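Local atomic coordinates of arginine kinase (Cydia pomonella granulosis virus, PDB entry 6VVG), a protein that binds an adenine nucleotide in the cleft between its two lobes and, as PK-1 of a granulovirus, probably acts as a serine/threonine protein kinase. Residues F100-M105 against R109-N114; A116-I121 against E205-E210; D141-N146 against T177-P182; F172-T177 against P182-H187. All coordinates share one frame; numbering follows the deposited sequence.

From the N terminus, interaction 1 comes first: it closes a short loop between strand 87-92 and helix 115-133 by bringing 109-114 back onto 100-105. Interaction 2 follows directly and closes a much longer excursion, joining the start of helix 115-133 to the end of helix 192-208. Interactions 3 and 4 lie within it. Interaction 3 closes the span 147-176, tying the catalytic loop to the last part of the activation segment; interaction 4 closes the short turn 178-181 and folds the middle of that segment back onto the helix at its end. These two cross and share Thr177 and Pro182. Leu113 links interactions 1 and 2, Glu205 links 2 and 3, and Lys143 with Thr176 links 3 and 4.

Interaction 1 (F100-M105 against R109-N114); sequences FDFVKM and RELRLN
Phe102 packs against Leu111 and Leu113, the two residues on either side of Arg112 in the returning part of the loop. The CD2 side of the ring makes its nearest approaches: Phe102 CD2 lies 3.7 Å from Leu111 CB and 3.7 Å from Leu113 CG. CG of Phe102 is anti to the carbonyl carbon (chi1 -71°), turning that side to the leucines. Both leucines approach the ring obliquely, and each side chain crosses that of Phe102 at about a right angle. Between them, Arg112 N meets the ring near its plane. Leu113 also reaches the root of the side chain, with CD1 3.7 Å from Phe102 CB. The loop runs from the hinge that follows strand 87-92 to helix 115-133, where protein kinases carry the short helix D; residues 100-102 have helical backbone angles but lack the regular bonds, consistent with that place. Leu111 extends past the ring, its CD1 3.6 Å from Asp101 O. A water bridges the backbones, donating to Phe102 O at 2.7 Å and accepting from Leu113 N at 2.8 Å. Beyond the segments, Tyr149 meets the Phe102 ring edge-to-face, and Leu113 continues onto Cys118 and Ile121 of helix 115-133.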
loop_
_atom_site.group_PDB
_atom_site.type_symbol
_atom_site.label_atom_id
_atom_site.label_comp_id
_atom_site.label_asym_id
_atom_site.label_seq_id
_atom_site.Cartn_x
_atom_site.Cartn_y
_atom_site.Cartn_z
ATOM N N PHE A 100 9.434 1.331 -26.082
ATOM C CA PHE A 100 8.927 0.542 -27.199
ATOM C C PHE A 100 9.056 1.296 -28.513
ATOM O O PHE A 100 9.269 0.681 -29.566
ATOM C CB PHE A 100 7.468 0.157 -26.978
ATOM C CG PHE A 100 6.879 -0.646 -28.107
ATOM C CD1 PHE A 100 7.195 -1.988 -28.257
ATOM C CD2 PHE A 100 6.014 -0.062 -29.020
ATOM C CE1 PHE A 100 6.656 -2.734 -29.288
ATOM C CE2 PHE A 100 5.470 -0.806 -30.055
ATOM C CZ PHE A 100 5.794 -2.142 -30.188
ATOM N N ASP A 101 8.918 2.625 -28.478
ATOM C CA ASP A 101 9.066 3.413 -29.696
ATOM C C ASP A 101 10.439 3.212 -30.324
ATOM O O ASP A 101 10.593 3.350 -31.543
ATOM C CB ASP A 101 8.842 4.898 -29.398
ATOM C CG ASP A 101 7.396 5.222 -29.071
ATOM O OD1 ASP A 101 6.494 4.515 -29.567
ATOM O OD2 ASP A 101 7.162 6.190 -28.314
ATOM N N PHE A 102 11.443 2.884 -29.515
ATOM C CA PHE A 102 12.811 2.762 -29.997
ATOM C C PHE A 102 13.149 1.372 -30.506
ATOM O O PHE A 102 14.248 1.170 -31.033
ATOM C CB PHE A 102 13.793 3.151 -28.889
ATOM C CG PHE A 102 13.802 4.619 -28.584
ATOM C CD1 PHE A 102 12.848 5.172 -27.748
ATOM C CD2 PHE A 102 14.759 5.448 -29.141
ATOM C CE1 PHE A 102 12.849 6.526 -27.470
ATOM C CE2 PHE A 102 14.767 6.802 -28.867
ATOM C CZ PHE A 102 13.811 7.342 -28.031
ATOM N N VAL A 103 12.237 0.403 -30.383
ATOM C CA VAL A 103 12.468 -0.935 -30.872
ATOM C C VAL A 103 11.389 -1.423 -31.827
ATOM O O VAL A 103 11.563 -2.468 -32.462
ATOM C CB VAL A 103 12.627 -1.949 -29.712
ATOM C CG1 VAL A 103 13.645 -1.446 -28.699
ATOM C CG2 VAL A 103 11.281 -2.211 -29.046
ATOM N N LYS A 104 10.286 -0.685 -31.966
ATOM C CA LYS A 104 9.181 -1.139 -32.793
ATOM C C LYS A 104 9.577 -1.210 -34.267
ATOM O O LYS A 104 10.553 -0.603 -34.718
ATOM C CB LYS A 104 7.985 -0.207 -32.633
ATOM C CG LYS A 104 8.255 1.237 -33.050
ATOM C CD LYS A 104 7.018 2.102 -32.841
ATOM C CE LYS A 104 7.311 3.570 -33.093
ATOM N NZ LYS A 104 6.335 4.452 -32.380
ATOM N N MET A 105 8.769 -1.953 -35.025
ATOM C CA MET A 105 9.062 -2.172 -36.438
ATOM C C MET A 105 8.825 -0.910 -37.259
ATOM O O MET A 105 9.619 -0.588 -38.149
ATOM C CB MET A 105 8.203 -3.309 -36.982
ATOM C CG MET A 105 8.326 -4.621 -36.246
ATOM S SD MET A 105 8.125 -6.067 -37.310
ATOM C CE MET A 105 6.430 -5.869 -37.851
ATOM N N ARG A 109 10.911 7.739 -37.602
ATOM C CA ARG A 109 11.674 8.848 -37.049
ATOM C C ARG A 109 13.124 8.480 -36.760
ATOM O O ARG A 109 13.820 9.237 -36.074
ATOM C CB ARG A 109 10.996 9.356 -35.777
ATOM C CG ARG A 109 9.530 9.729 -35.958
ATOM C CD ARG A 109 9.012 10.511 -34.748
ATOM N NE ARG A 109 9.802 11.722 -34.539
ATOM C CZ ARG A 109 10.080 12.243 -33.350
ATOM N NH1 ARG A 109 10.816 13.344 -33.266
ATOM N NH2 ARG A 109 9.620 11.667 -32.247
ATOM N N GLU A 110 13.592 7.342 -37.269
ATOM C CA GLU A 110 14.994 6.941 -37.145
ATOM C C GLU A 110 15.424 6.864 -35.683
ATOM O O GLU A 110 16.539 7.248 -35.323
ATOM C CB GLU A 110 15.908 7.888 -37.924
ATOM C CG GLU A 110 15.556 8.039 -39.395
ATOM C CD GLU A 110 15.927 6.819 -40.213
ATOM O OE1 GLU A 110 17.137 6.574 -40.411
ATOM O OE2 GLU A 110 15.007 6.105 -40.660
ATOM N N LEU A 111 14.537 6.354 -34.835
ATOM C CA LEU A 111 14.856 6.203 -33.423
ATOM C C LEU A 111 15.784 5.010 -33.223
ATOM O O LEU A 111 15.527 3.918 -33.735
ATOM C CB LEU A 111 13.577 6.013 -32.611
ATOM C CG LEU A 111 12.501 7.086 -32.779
ATOM C CD1 LEU A 111 11.352 6.892 -31.810
ATOM C CD2 LEU A 111 13.124 8.477 -32.605
ATOM N N ARG A 112 16.866 5.220 -32.478
ATOM C CA ARG A 112 17.744 4.117 -32.118
ATOM C C ARG A 112 18.359 4.362 -30.749
ATOM O O ARG A 112 18.604 5.505 -30.357
ATOM C CB ARG A 112 18.870 3.913 -33.140
ATOM C CG ARG A 112 18.487 4.126 -34.594
ATOM C CD ARG A 112 19.584 3.596 -35.523
ATOM N NE ARG A 112 20.928 3.865 -35.010
ATOM C CZ ARG A 112 21.688 2.968 -34.393
ATOM N NH1 ARG A 112 22.896 3.305 -33.959
ATOM N NH2 ARG A 112 21.246 1.730 -34.212
ATOM N N LEU A 113 18.634 3.266 -30.041
ATOM C CA LEU A 113 19.328 3.286 -28.758
ATOM C C LEU A 113 20.607 2.468 -28.902
ATOM O O LEU A 113 20.548 1.244 -29.068
ATOM C CB LEU A 113 18.450 2.710 -27.647
ATOM C CG LEU A 113 17.191 3.467 -27.227
ATOM C CD1 LEU A 113 16.345 2.604 -26.290
ATOM C CD2 LEU A 113 17.554 4.779 -26.563
ATOM N N ASN A 114 21.759 3.133 -28.845
ATOM C CA ASN A 114 23.023 2.411 -28.882
ATOM C C ASN A 114 23.344 1.859 -27.492
ATOM O O ASN A 114 22.615 2.081 -26.520
ATOM C CB ASN A 114 24.146 3.305 -29.410
ATOM C CG ASN A 114 24.431 4.497 -28.517
ATOM O OD1 ASN A 114 23.988 4.561 -27.373
ATOM N ND2 ASN A 114 25.182 5.455 -29.047
HETATM O O HOH W 1 16.980 1.197 -30.984
#

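Interaction 2 (A116-I121 against E205-E210); sequences AACKKI and EILSTE
Cys118 fits between Ile206 and Leu207 where helix 115-133 meets the last turn of helix 192-208. The backbones are close here, with Cys118 CA and Leu207 CA 6.2 Å apart. Leu207 CD2 comes nearest to Cys118 CB, at 3.5 Å, tighter than usual for two carbons. The sulfur's nearest contacts are with Ile206: Cys118 SG is 3.6 Å from Ile206 CG1 and 3.4 Å from Ile206 O. Ile206 can offer its longer branch because CG1 sits between the backbone N and the carbonyl carbon (chi1 57°). The tip of that branch, CD1, lies 3.7 Å from Cys118 CB and more loosely, at 4.2 Å, from Ile121 CG2, one turn further along the first helix. Around this first shell, Leu113 packs on Ile206, carrying the apolar layer into the preceding loop. The turn that ends helix 192-208 is held in part by Ser208, whose OG accepts from Glu210 N at 2.9 Å (155° at the hydrogen) in an ST turn and is also bonded to Tyr204 O. Thr209 leaves the helix with a positive phi. No hydrogen bond or salt bridge crosses between the segments, and all four touching residues are buried, so two helices of the C-lobe, by topology helices E and F of the kinase fold, are joined here by shape and dispersion rather than by directional bonds.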
loop_
_atom_site.group_PDB
_atom_site.type_symbol
_atom_site.label_atom_id
_atom_site.label_comp_id
_atom_site.label_asym_id
_atom_site.label_seq_id
_atom_site.Cartn_x
_atom_site.Cartn_y
_atom_site.Cartn_z
ATOM N N ALA A 116 25.567 2.594 -25.224
ATOM C CA ALA A 116 25.725 3.587 -24.165
ATOM C C ALA A 116 24.373 4.083 -23.669
ATOM O O ALA A 116 24.167 4.250 -22.460
ATOM C CB ALA A 116 26.575 4.754 -24.666
ATOM N N ALA A 117 23.433 4.317 -24.587
ATOM C CA ALA A 117 22.107 4.770 -24.182
ATOM C C ALA A 117 21.394 3.708 -23.356
ATOM O O ALA A 117 20.693 4.028 -22.388
ATOM C CB ALA A 117 21.276 5.139 -25.410
ATOM N N CYS A 118 21.551 2.437 -23.732
ATOM C CA CYS A 118 20.929 1.360 -22.968
ATOM C C CYS A 118 21.543 1.254 -21.577
ATOM O O CYS A 118 20.826 1.070 -20.589
ATOM C CB CYS A 118 21.065 0.040 -23.722
ATOM S SG CYS A 118 20.163 -0.031 -25.285
ATOM N N LYS A 119 22.870 1.370 -21.482
ATOM C CA LYS A 119 23.532 1.329 -20.183
ATOM C C LYS A 119 22.961 2.388 -19.251
ATOM O O LYS A 119 22.579 2.094 -18.114
ATOM C CB LYS A 119 25.035 1.526 -20.371
ATOM C CG LYS A 119 25.847 1.496 -19.090
ATOM C CD LYS A 119 27.346 1.548 -19.389
ATOM C CE LYS A 119 28.156 1.716 -18.109
ATOM N NZ LYS A 119 29.620 1.787 -18.366
ATOM N N LYS A 120 22.877 3.629 -19.729
ATOM C CA LYS A 120 22.364 4.710 -18.893
ATOM C C LYS A 120 20.920 4.462 -18.482
ATOM O O LYS A 120 20.560 4.642 -17.313
ATOM C CB LYS A 120 22.472 6.038 -19.625
ATOM N N ILE A 121 20.080 4.029 -19.419
ATOM C CA ILE A 121 18.683 3.751 -19.102
ATOM C C ILE A 121 18.587 2.671 -18.030
ATOM O O ILE A 121 17.825 2.788 -17.060
ATOM C CB ILE A 121 17.934 3.344 -20.383
ATOM C CG1 ILE A 121 17.711 4.569 -21.276
ATOM C CG2 ILE A 121 16.624 2.669 -20.053
ATOM C CD1 ILE A 121 17.333 4.238 -22.707
ATOM N N GLU A 205 15.661 -6.200 -24.760
ATOM C CA GLU A 205 14.897 -5.635 -25.865
ATOM C C GLU A 205 15.535 -4.352 -26.380
ATOM O O GLU A 205 15.673 -4.164 -27.593
ATOM C CB GLU A 205 13.454 -5.394 -25.428
ATOM C CG GLU A 205 12.662 -6.684 -25.279
ATOM C CD GLU A 205 11.239 -6.463 -24.819
ATOM O OE1 GLU A 205 11.046 -5.760 -23.804
ATOM O OE2 GLU A 205 10.317 -6.997 -25.471
ATOM N N ILE A 206 15.936 -3.449 -25.480
ATOM C CA ILE A 206 16.523 -2.206 -25.971
ATOM C C ILE A 206 17.907 -2.455 -26.556
ATOM O O ILE A 206 18.316 -1.779 -27.508
ATOM C CB ILE A 206 16.571 -1.120 -24.881
ATOM C CG1 ILE A 206 17.338 -1.589 -23.648
ATOM C CG2 ILE A 206 15.163 -0.681 -24.514
ATOM C CD1 ILE A 206 17.534 -0.482 -22.617
ATOM N N LEU A 207 18.656 -3.414 -26.006
ATOM C CA LEU A 207 19.993 -3.684 -26.526
ATOM C C LEU A 207 19.929 -4.345 -27.896
ATOM O O LEU A 207 20.703 -3.998 -28.797
ATOM C CB LEU A 207 20.772 -4.564 -25.549
ATOM C CG LEU A 207 21.363 -3.868 -24.324
ATOM C CD1 LEU A 207 21.811 -4.893 -23.288
ATOM C CD2 LEU A 207 22.517 -2.964 -24.725
ATOM N N SER A 208 19.007 -5.292 -28.077
ATOM C CA SER A 208 18.927 -6.073 -29.305
ATOM C C SER A 208 17.818 -5.628 -30.244
ATOM O O SER A 208 17.878 -5.938 -31.438
ATOM C CB SER A 208 18.716 -7.556 -28.974
ATOM O OG SER A 208 17.377 -7.794 -28.563
ATOM N N THR A 209 16.823 -4.902 -29.739
ATOM C CA THR A 209 15.585 -4.566 -30.439
ATOM C C THR A 209 14.725 -5.796 -30.702
ATOM O O THR A 209 13.776 -5.722 -31.495
ATOM C CB THR A 209 15.835 -3.831 -31.765
ATOM O OG1 THR A 209 16.260 -4.757 -32.775
ATOM C CG2 THR A 209 16.887 -2.749 -31.592
ATOM N N GLU A 210 15.035 -6.929 -30.072
ATOM C CA GLU A 210 14.243 -8.143 -30.200
ATOM C C GLU A 210 13.874 -8.664 -28.814
ATOM O O GLU A 210 14.549 -8.385 -27.821
ATOM C CB GLU A 210 14.999 -9.231 -30.977
ATOM C CG GLU A 210 15.339 -8.864 -32.413
ATOM C CD GLU A 210 14.152 -9.002 -33.350
ATOM O OE1 GLU A 210 13.052 -9.359 -32.875
ATOM O OE2 GLU A 210 14.318 -8.752 -34.561
#

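Interaction 3 (D141-N146 against T177-P182); sequences DVKLEN and TVYFSP
Tyr179 presents the face of its ring to Lys143, whose CB sits over it in a CH-pi contact, 3.5 Å from the ring centroid and 21° off the normal. The methylene is displaced toward the hydroxyl end, so Lys143 CB comes to 3.3 Å from Tyr179 CZ. Lys143 CG sits between the backbone N and the carbonyl carbon (chi1 49°), and the extended chain leads away while CB stays on the ring. Its NZ bonds to Thr176 OG1, while the pairing of Lys143 NZ with Asp141 OD2 is long at 3.9 Å. Leu144 crosses the tyrosine at about a right angle, placing its CG 3.4 Å from Tyr179 OH. The backbone Leu144 N points almost straight at the same oxygen (177°), but at 3.5 Å the bond is weak. By sequence, 141-146 belongs to the catalytic loop, where the HRD motif reads His139-Asn140-Asp141, and 177-182 to the end of the activation segment. A water in the ring plane, 2.5 Å from Tyr179 OH, donates to Glu145 OE2 of the AMP pocket. With Glu205 as a further weak partner, the hydroxyl is thus the polar meeting point of a contact otherwise made mostly by packing on the ring.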
loop_
_atom_site.group_PDB
_atom_site.type_symbol
_atom_site.label_atom_id
_atom_site.label_comp_id
_atom_site.label_asym_id
_atom_site.label_seq_id
_atom_site.Cartn_x
_atom_site.Cartn_y
_atom_site.Cartn_z
ATOM N N ASP A 141 4.642 -4.421 -13.172
ATOM C CA ASP A 141 4.318 -4.435 -14.599
ATOM C C ASP A 141 5.393 -3.676 -15.401
ATOM O O ASP A 141 5.079 -2.841 -16.252
ATOM C CB ASP A 141 2.922 -3.845 -14.856
ATOM C CG ASP A 141 2.351 -4.336 -16.166
ATOM O OD1 ASP A 141 2.760 -5.410 -16.653
ATOM O OD2 ASP A 141 1.495 -3.672 -16.731
ATOM N N VAL A 142 6.658 -3.800 -15.010
ATOM C CA VAL A 142 7.752 -3.182 -15.755
ATOM C C VAL A 142 7.778 -3.742 -17.173
ATOM O O VAL A 142 7.857 -4.961 -17.369
ATOM C CB VAL A 142 9.087 -3.439 -15.048
ATOM C CG1 VAL A 142 10.239 -2.866 -15.842
ATOM C CG2 VAL A 142 9.045 -2.891 -13.627
ATOM N N LYS A 143 7.717 -2.857 -18.163
ATOM C CA LYS A 143 7.826 -3.236 -19.564
ATOM C C LYS A 143 8.083 -1.975 -20.374
ATOM O O LYS A 143 7.958 -0.854 -19.873
ATOM C CB LYS A 143 6.570 -3.959 -20.053
ATOM C CG LYS A 143 5.260 -3.257 -19.722
ATOM C CD LYS A 143 4.082 -3.981 -20.373
ATOM C CE LYS A 143 2.754 -3.523 -19.787
ATOM N NZ LYS A 143 1.601 -3.921 -20.645
ATOM N N LEU A 144 8.429 -2.175 -21.647
ATOM C CA LEU A 144 8.790 -1.059 -22.512
ATOM C C LEU A 144 7.729 0.036 -22.489
ATOM O O LEU A 144 8.044 1.225 -22.394
ATOM C CB LEU A 144 8.997 -1.559 -23.941
ATOM C CG LEU A 144 10.005 -2.690 -24.147
ATOM C CD1 LEU A 144 9.918 -3.270 -25.546
ATOM C CD2 LEU A 144 11.400 -2.156 -23.867
ATOM N N GLU A 145 6.459 -0.355 -22.582
ATOM C CA GLU A 145 5.380 0.616 -22.698
ATOM C C GLU A 145 5.182 1.435 -21.426
ATOM O O GLU A 145 4.532 2.485 -21.476
ATOM C CB GLU A 145 4.087 -0.112 -23.066
ATOM C CG GLU A 145 4.140 -0.855 -24.402
ATOM C CD GLU A 145 4.790 -2.230 -24.304
ATOM O OE1 GLU A 145 5.357 -2.552 -23.240
ATOM O OE2 GLU A 145 4.740 -2.987 -25.296
ATOM N N ASN A 146 5.731 0.992 -20.295
ATOM C CA ASN A 146 5.610 1.718 -19.039
ATOM C C ASN A 146 6.899 2.439 -18.655
ATOM O O ASN A 146 7.054 2.847 -17.498
ATOM C CB ASN A 146 5.183 0.768 -17.920
ATOM C CG ASN A 146 3.739 0.338 -18.046
ATOM O OD1 ASN A 146 2.939 1.007 -18.696
ATOM N ND2 ASN A 146 3.396 -0.785 -17.425
ATOM N N THR A 177 1.999 -11.483 -19.624
ATOM C CA THR A 177 2.542 -12.825 -19.457
ATOM C C THR A 177 3.992 -12.915 -19.913
ATOM O O THR A 177 4.811 -13.573 -19.265
ATOM C CB THR A 177 1.676 -13.819 -20.233
ATOM O OG1 THR A 177 0.310 -13.694 -19.813
ATOM C CG2 THR A 177 2.151 -15.246 -20.026
ATOM N N VAL A 178 4.335 -12.251 -21.016
ATOM C CA VAL A 178 5.642 -12.469 -21.627
ATOM C C VAL A 178 6.746 -11.776 -20.839
ATOM O O VAL A 178 7.930 -11.888 -21.184
ATOM C CB VAL A 178 5.661 -12.009 -23.097
ATOM C CG1 VAL A 178 4.775 -12.907 -23.957
ATOM C CG2 VAL A 178 5.222 -10.553 -23.214
ATOM N N TYR A 179 6.378 -11.053 -19.787
ATOM C CA TYR A 179 7.351 -10.500 -18.856
ATOM C C TYR A 179 7.384 -11.259 -17.536
ATOM O O TYR A 179 8.105 -10.850 -16.619
ATOM C CB TYR A 179 7.060 -9.015 -18.592
ATOM C CG TYR A 179 7.456 -8.074 -19.718
ATOM C CD1 TYR A 179 6.573 -7.785 -20.749
ATOM C CD2 TYR A 179 8.706 -7.465 -19.738
ATOM C CE1 TYR A 179 6.922 -6.923 -21.775
ATOM C CE2 TYR A 179 9.067 -6.604 -20.763
ATOM C CZ TYR A 179 8.169 -6.335 -21.778
ATOM O OH TYR A 179 8.519 -5.478 -22.797
ATOM N N PHE A 180 6.629 -12.353 -17.416
ATOM C CA PHE A 180 6.546 -13.083 -16.156
ATOM C C PHE A 180 7.853 -13.813 -15.865
ATOM O O PHE A 180 8.359 -14.552 -16.712
ATOM C CB PHE A 180 5.412 -14.112 -16.196
ATOM C CG PHE A 180 4.030 -13.542 -16.027
ATOM C CD1 PHE A 180 3.794 -12.184 -16.095
ATOM C CD2 PHE A 180 2.956 -14.394 -15.815
ATOM C CE1 PHE A 180 2.512 -11.680 -15.946
ATOM C CE2 PHE A 180 1.675 -13.897 -15.666
ATOM C CZ PHE A 180 1.453 -12.539 -15.734
ATOM N N SER A 181 8.377 -13.643 -14.651
ATOM C CA SER A 181 9.532 -14.411 -14.215
ATOM C C SER A 181 9.138 -15.857 -13.930
ATOM O O SER A 181 7.959 -16.160 -13.723
ATOM C CB SER A 181 10.135 -13.795 -12.958
ATOM O OG SER A 181 9.324 -14.066 -11.826
ATOM N N PRO A 182 10.112 -16.775 -13.907
ATOM C CA PRO A 182 9.782 -18.161 -13.519
ATOM C C PRO A 182 9.025 -18.224 -12.204
ATOM O O PRO A 182 8.096 -19.026 -12.050
ATOM C CB PRO A 182 11.158 -18.840 -13.418
ATOM C CG PRO A 182 12.049 -18.030 -14.334
ATOM C CD PRO A 182 11.548 -16.600 -14.207
HETATM O O HOH W 2 6.700 -5.053 -24.521
#

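Interaction 4 (F172-T177 against P182-H187); sequences FYDGTT and PEKIRH
The Tyr173 and His187 rings form an offset stack, their centroids 4.1 Å apart and their planes inclined by 29°. His187 CE1 lies over one face of the tyrosine, displaced toward the rim, and Tyr173 CE1 in turn lies over a face of the imidazole. The approach is tight, with Tyr173 CZ 3.0 Å from His187 NE2. Phe172 CA lies at the imidazole edge, near its plane. At the tyrosine edge, in its plane, are two backbone oxygens: Lys184 O, 3.5 Å from Tyr173 CE1, and Ile185 O, which accepts from Tyr173 OH in a short bond of 2.5 Å. The donor lies in the carbonyl plane of Ile185. Stack and edge bond together restrain the ring. His187 is the C-prime residue of a Schellman motif (phi 56°), a chain turn consistent with the ring's swing back over Tyr173.

The second grip combines a salt bridge with a hydrogen bond to a backbone carbonyl. Lys184, with CG anti to the backbone N (chi1 -174°) and the chain extended beyond, donates from NZ to Asp174 O at 2.7 Å and pairs with Asp174 OD1 at 2.9 Å, coming from above both planes. Asn140 bonds to both Lys184 NZ and Asp174 OD1, and Arg165 makes a salt bridge with Asp174 OD2.

By sequence, Ser181, Pro182 and Glu183 replace the kinase APE motif, and Glu183 pairs with Arg264. The contact folds the middle of the activation segment back onto the helix at its end, with Lys184 touching Phe194 of helix 192-208, and Tyr173 and Ile185 packing on helix 228-235.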
loop_
_atom_site.group_PDB
_atom_site.type_symbol
_atom_site.label_atom_id
_atom_site.label_comp_id
_atom_site.label_asym_id
_atom_site.label_seq_id
_atom_site.Cartn_x
_atom_site.Cartn_y
_atom_site.Cartn_z
ATOM N N PHE A 172 -0.917 -13.409 -8.275
ATOM C CA PHE A 172 -1.819 -13.936 -9.287
ATOM C C PHE A 172 -1.332 -13.428 -10.638
ATOM O O PHE A 172 -0.424 -12.595 -10.723
ATOM C CB PHE A 172 -3.280 -13.539 -9.020
ATOM C CG PHE A 172 -3.479 -12.075 -8.760
ATOM C CD1 PHE A 172 -3.016 -11.488 -7.592
ATOM C CD2 PHE A 172 -4.147 -11.285 -9.680
ATOM C CE1 PHE A 172 -3.201 -10.137 -7.359
ATOM C CE2 PHE A 172 -4.339 -9.937 -9.450
ATOM C CZ PHE A 172 -3.864 -9.362 -8.290
ATOM N N TYR A 173 -1.946 -13.932 -11.705
ATOM C CA TYR A 173 -1.461 -13.680 -13.060
ATOM C C TYR A 173 -1.962 -12.332 -13.594
ATOM O O TYR A 173 -2.688 -12.247 -14.582
ATOM C CB TYR A 173 -1.890 -14.819 -13.976
ATOM C CG TYR A 173 -1.166 -16.129 -13.769
ATOM C CD1 TYR A 173 0.101 -16.172 -13.199
ATOM C CD2 TYR A 173 -1.750 -17.330 -14.156
ATOM C CE1 TYR A 173 0.765 -17.375 -13.019
ATOM C CE2 TYR A 173 -1.092 -18.537 -13.984
ATOM C CZ TYR A 173 0.166 -18.552 -13.419
ATOM O OH TYR A 173 0.825 -19.747 -13.242
ATOM N N ASP A 174 -1.556 -11.265 -12.913
ATOM C CA ASP A 174 -1.799 -9.917 -13.408
ATOM C C ASP A 174 -0.592 -9.434 -14.211
ATOM O O ASP A 174 0.523 -9.935 -14.063
ATOM C CB ASP A 174 -2.106 -8.959 -12.253
ATOM C CG ASP A 174 -0.943 -8.798 -11.288
ATOM O OD1 ASP A 174 -0.009 -9.628 -11.307
ATOM O OD2 ASP A 174 -0.973 -7.832 -10.496
ATOM N N GLY A 175 -0.834 -8.472 -15.091
ATOM C CA GLY A 175 0.231 -7.949 -15.925
ATOM C C GLY A 175 0.359 -8.694 -17.239
ATOM O O GLY A 175 -0.567 -9.359 -17.715
ATOM N N THR A 176 1.545 -8.588 -17.831
ATOM C CA THR A 176 1.800 -9.113 -19.167
ATOM C C THR A 176 2.586 -10.416 -19.080
ATOM O O THR A 176 3.717 -10.439 -18.580
ATOM C CB THR A 176 2.552 -8.091 -20.016
ATOM O OG1 THR A 176 1.900 -6.818 -19.920
ATOM C CG2 THR A 176 2.596 -8.525 -21.476
ATOM N N THR A 177 1.999 -11.483 -19.624
ATOM C CA THR A 177 2.542 -12.825 -19.457
ATOM C C THR A 177 3.992 -12.915 -19.913
ATOM O O THR A 177 4.811 -13.573 -19.265
ATOM C CB THR A 177 1.676 -13.819 -20.233
ATOM O OG1 THR A 177 0.310 -13.694 -19.813
ATOM C CG2 THR A 177 2.151 -15.246 -20.026
ATOM N N PRO A 182 10.112 -16.775 -13.907
ATOM C CA PRO A 182 9.782 -18.161 -13.519
ATOM C C PRO A 182 9.025 -18.224 -12.204
ATOM O O PRO A 182 8.096 -19.026 -12.050
ATOM C CB PRO A 182 11.158 -18.840 -13.418
ATOM C CG PRO A 182 12.049 -18.030 -14.334
ATOM C CD PRO A 182 11.548 -16.600 -14.207
ATOM N N GLU A 183 9.395 -17.368 -11.251
ATOM C CA GLU A 183 8.777 -17.399 -9.930
ATOM C C GLU A 183 7.333 -16.918 -9.980
ATOM O O GLU A 183 6.465 -17.472 -9.293
ATOM C CB GLU A 183 9.598 -16.546 -8.963
ATOM C CG GLU A 183 10.981 -17.112 -8.633
ATOM C CD GLU A 183 11.935 -17.083 -9.815
ATOM O OE1 GLU A 183 11.885 -16.113 -10.601
ATOM O OE2 GLU A 183 12.733 -18.034 -9.961
ATOM N N LYS A 184 7.050 -15.881 -10.773
ATOM C CA LYS A 184 5.669 -15.425 -10.890
ATOM C C LYS A 184 4.810 -16.466 -11.593
ATOM O O LYS A 184 3.642 -16.664 -11.230
ATOM C CB LYS A 184 5.597 -14.089 -11.632
ATOM C CG LYS A 184 4.185 -13.495 -11.658
ATOM C CD LYS A 184 4.168 -12.046 -12.133
ATOM C CE LYS A 184 2.735 -11.531 -12.250
ATOM N NZ LYS A 184 2.666 -10.047 -12.349
ATOM N N ILE A 185 5.366 -17.138 -12.605
ATOM C CA ILE A 185 4.644 -18.228 -13.254
ATOM C C ILE A 185 4.253 -19.281 -12.226
ATOM O O ILE A 185 3.155 -19.847 -12.282
ATOM C CB ILE A 185 5.492 -18.837 -14.388
ATOM C CG1 ILE A 185 5.659 -17.829 -15.529
ATOM C CG2 ILE A 185 4.852 -20.121 -14.896
ATOM C CD1 ILE A 185 6.807 -18.145 -16.470
ATOM N N ARG A 186 5.138 -19.548 -11.264
ATOM C CA ARG A 186 4.921 -20.571 -10.251
ATOM C C ARG A 186 4.185 -20.035 -9.025
ATOM O O ARG A 186 4.190 -20.686 -7.973
ATOM C CB ARG A 186 6.262 -21.188 -9.838
ATOM C CG ARG A 186 6.999 -21.877 -10.985
ATOM C CD ARG A 186 8.164 -22.737 -10.505
ATOM N NE ARG A 186 9.140 -21.978 -9.727
ATOM C CZ ARG A 186 10.286 -21.512 -10.211
ATOM N NH1 ARG A 186 10.611 -21.722 -11.480
ATOM N NH2 ARG A 186 11.111 -20.833 -9.427
ATOM N N HIS A 187 3.549 -18.871 -9.144
ATOM C CA HIS A 187 2.723 -18.302 -8.078
ATOM C C HIS A 187 3.496 -18.152 -6.768
ATOM O O HIS A 187 2.960 -18.387 -5.683
ATOM C CB HIS A 187 1.457 -19.136 -7.850
ATOM C CG HIS A 187 0.474 -19.076 -8.978
ATOM N ND1 HIS A 187 -0.310 -17.969 -9.228
ATOM C CD2 HIS A 187 0.142 -19.991 -9.919
ATOM C CE1 HIS A 187 -1.076 -18.203 -10.278
ATOM N NE2 HIS A 187 -0.820 -19.423 -10.716
#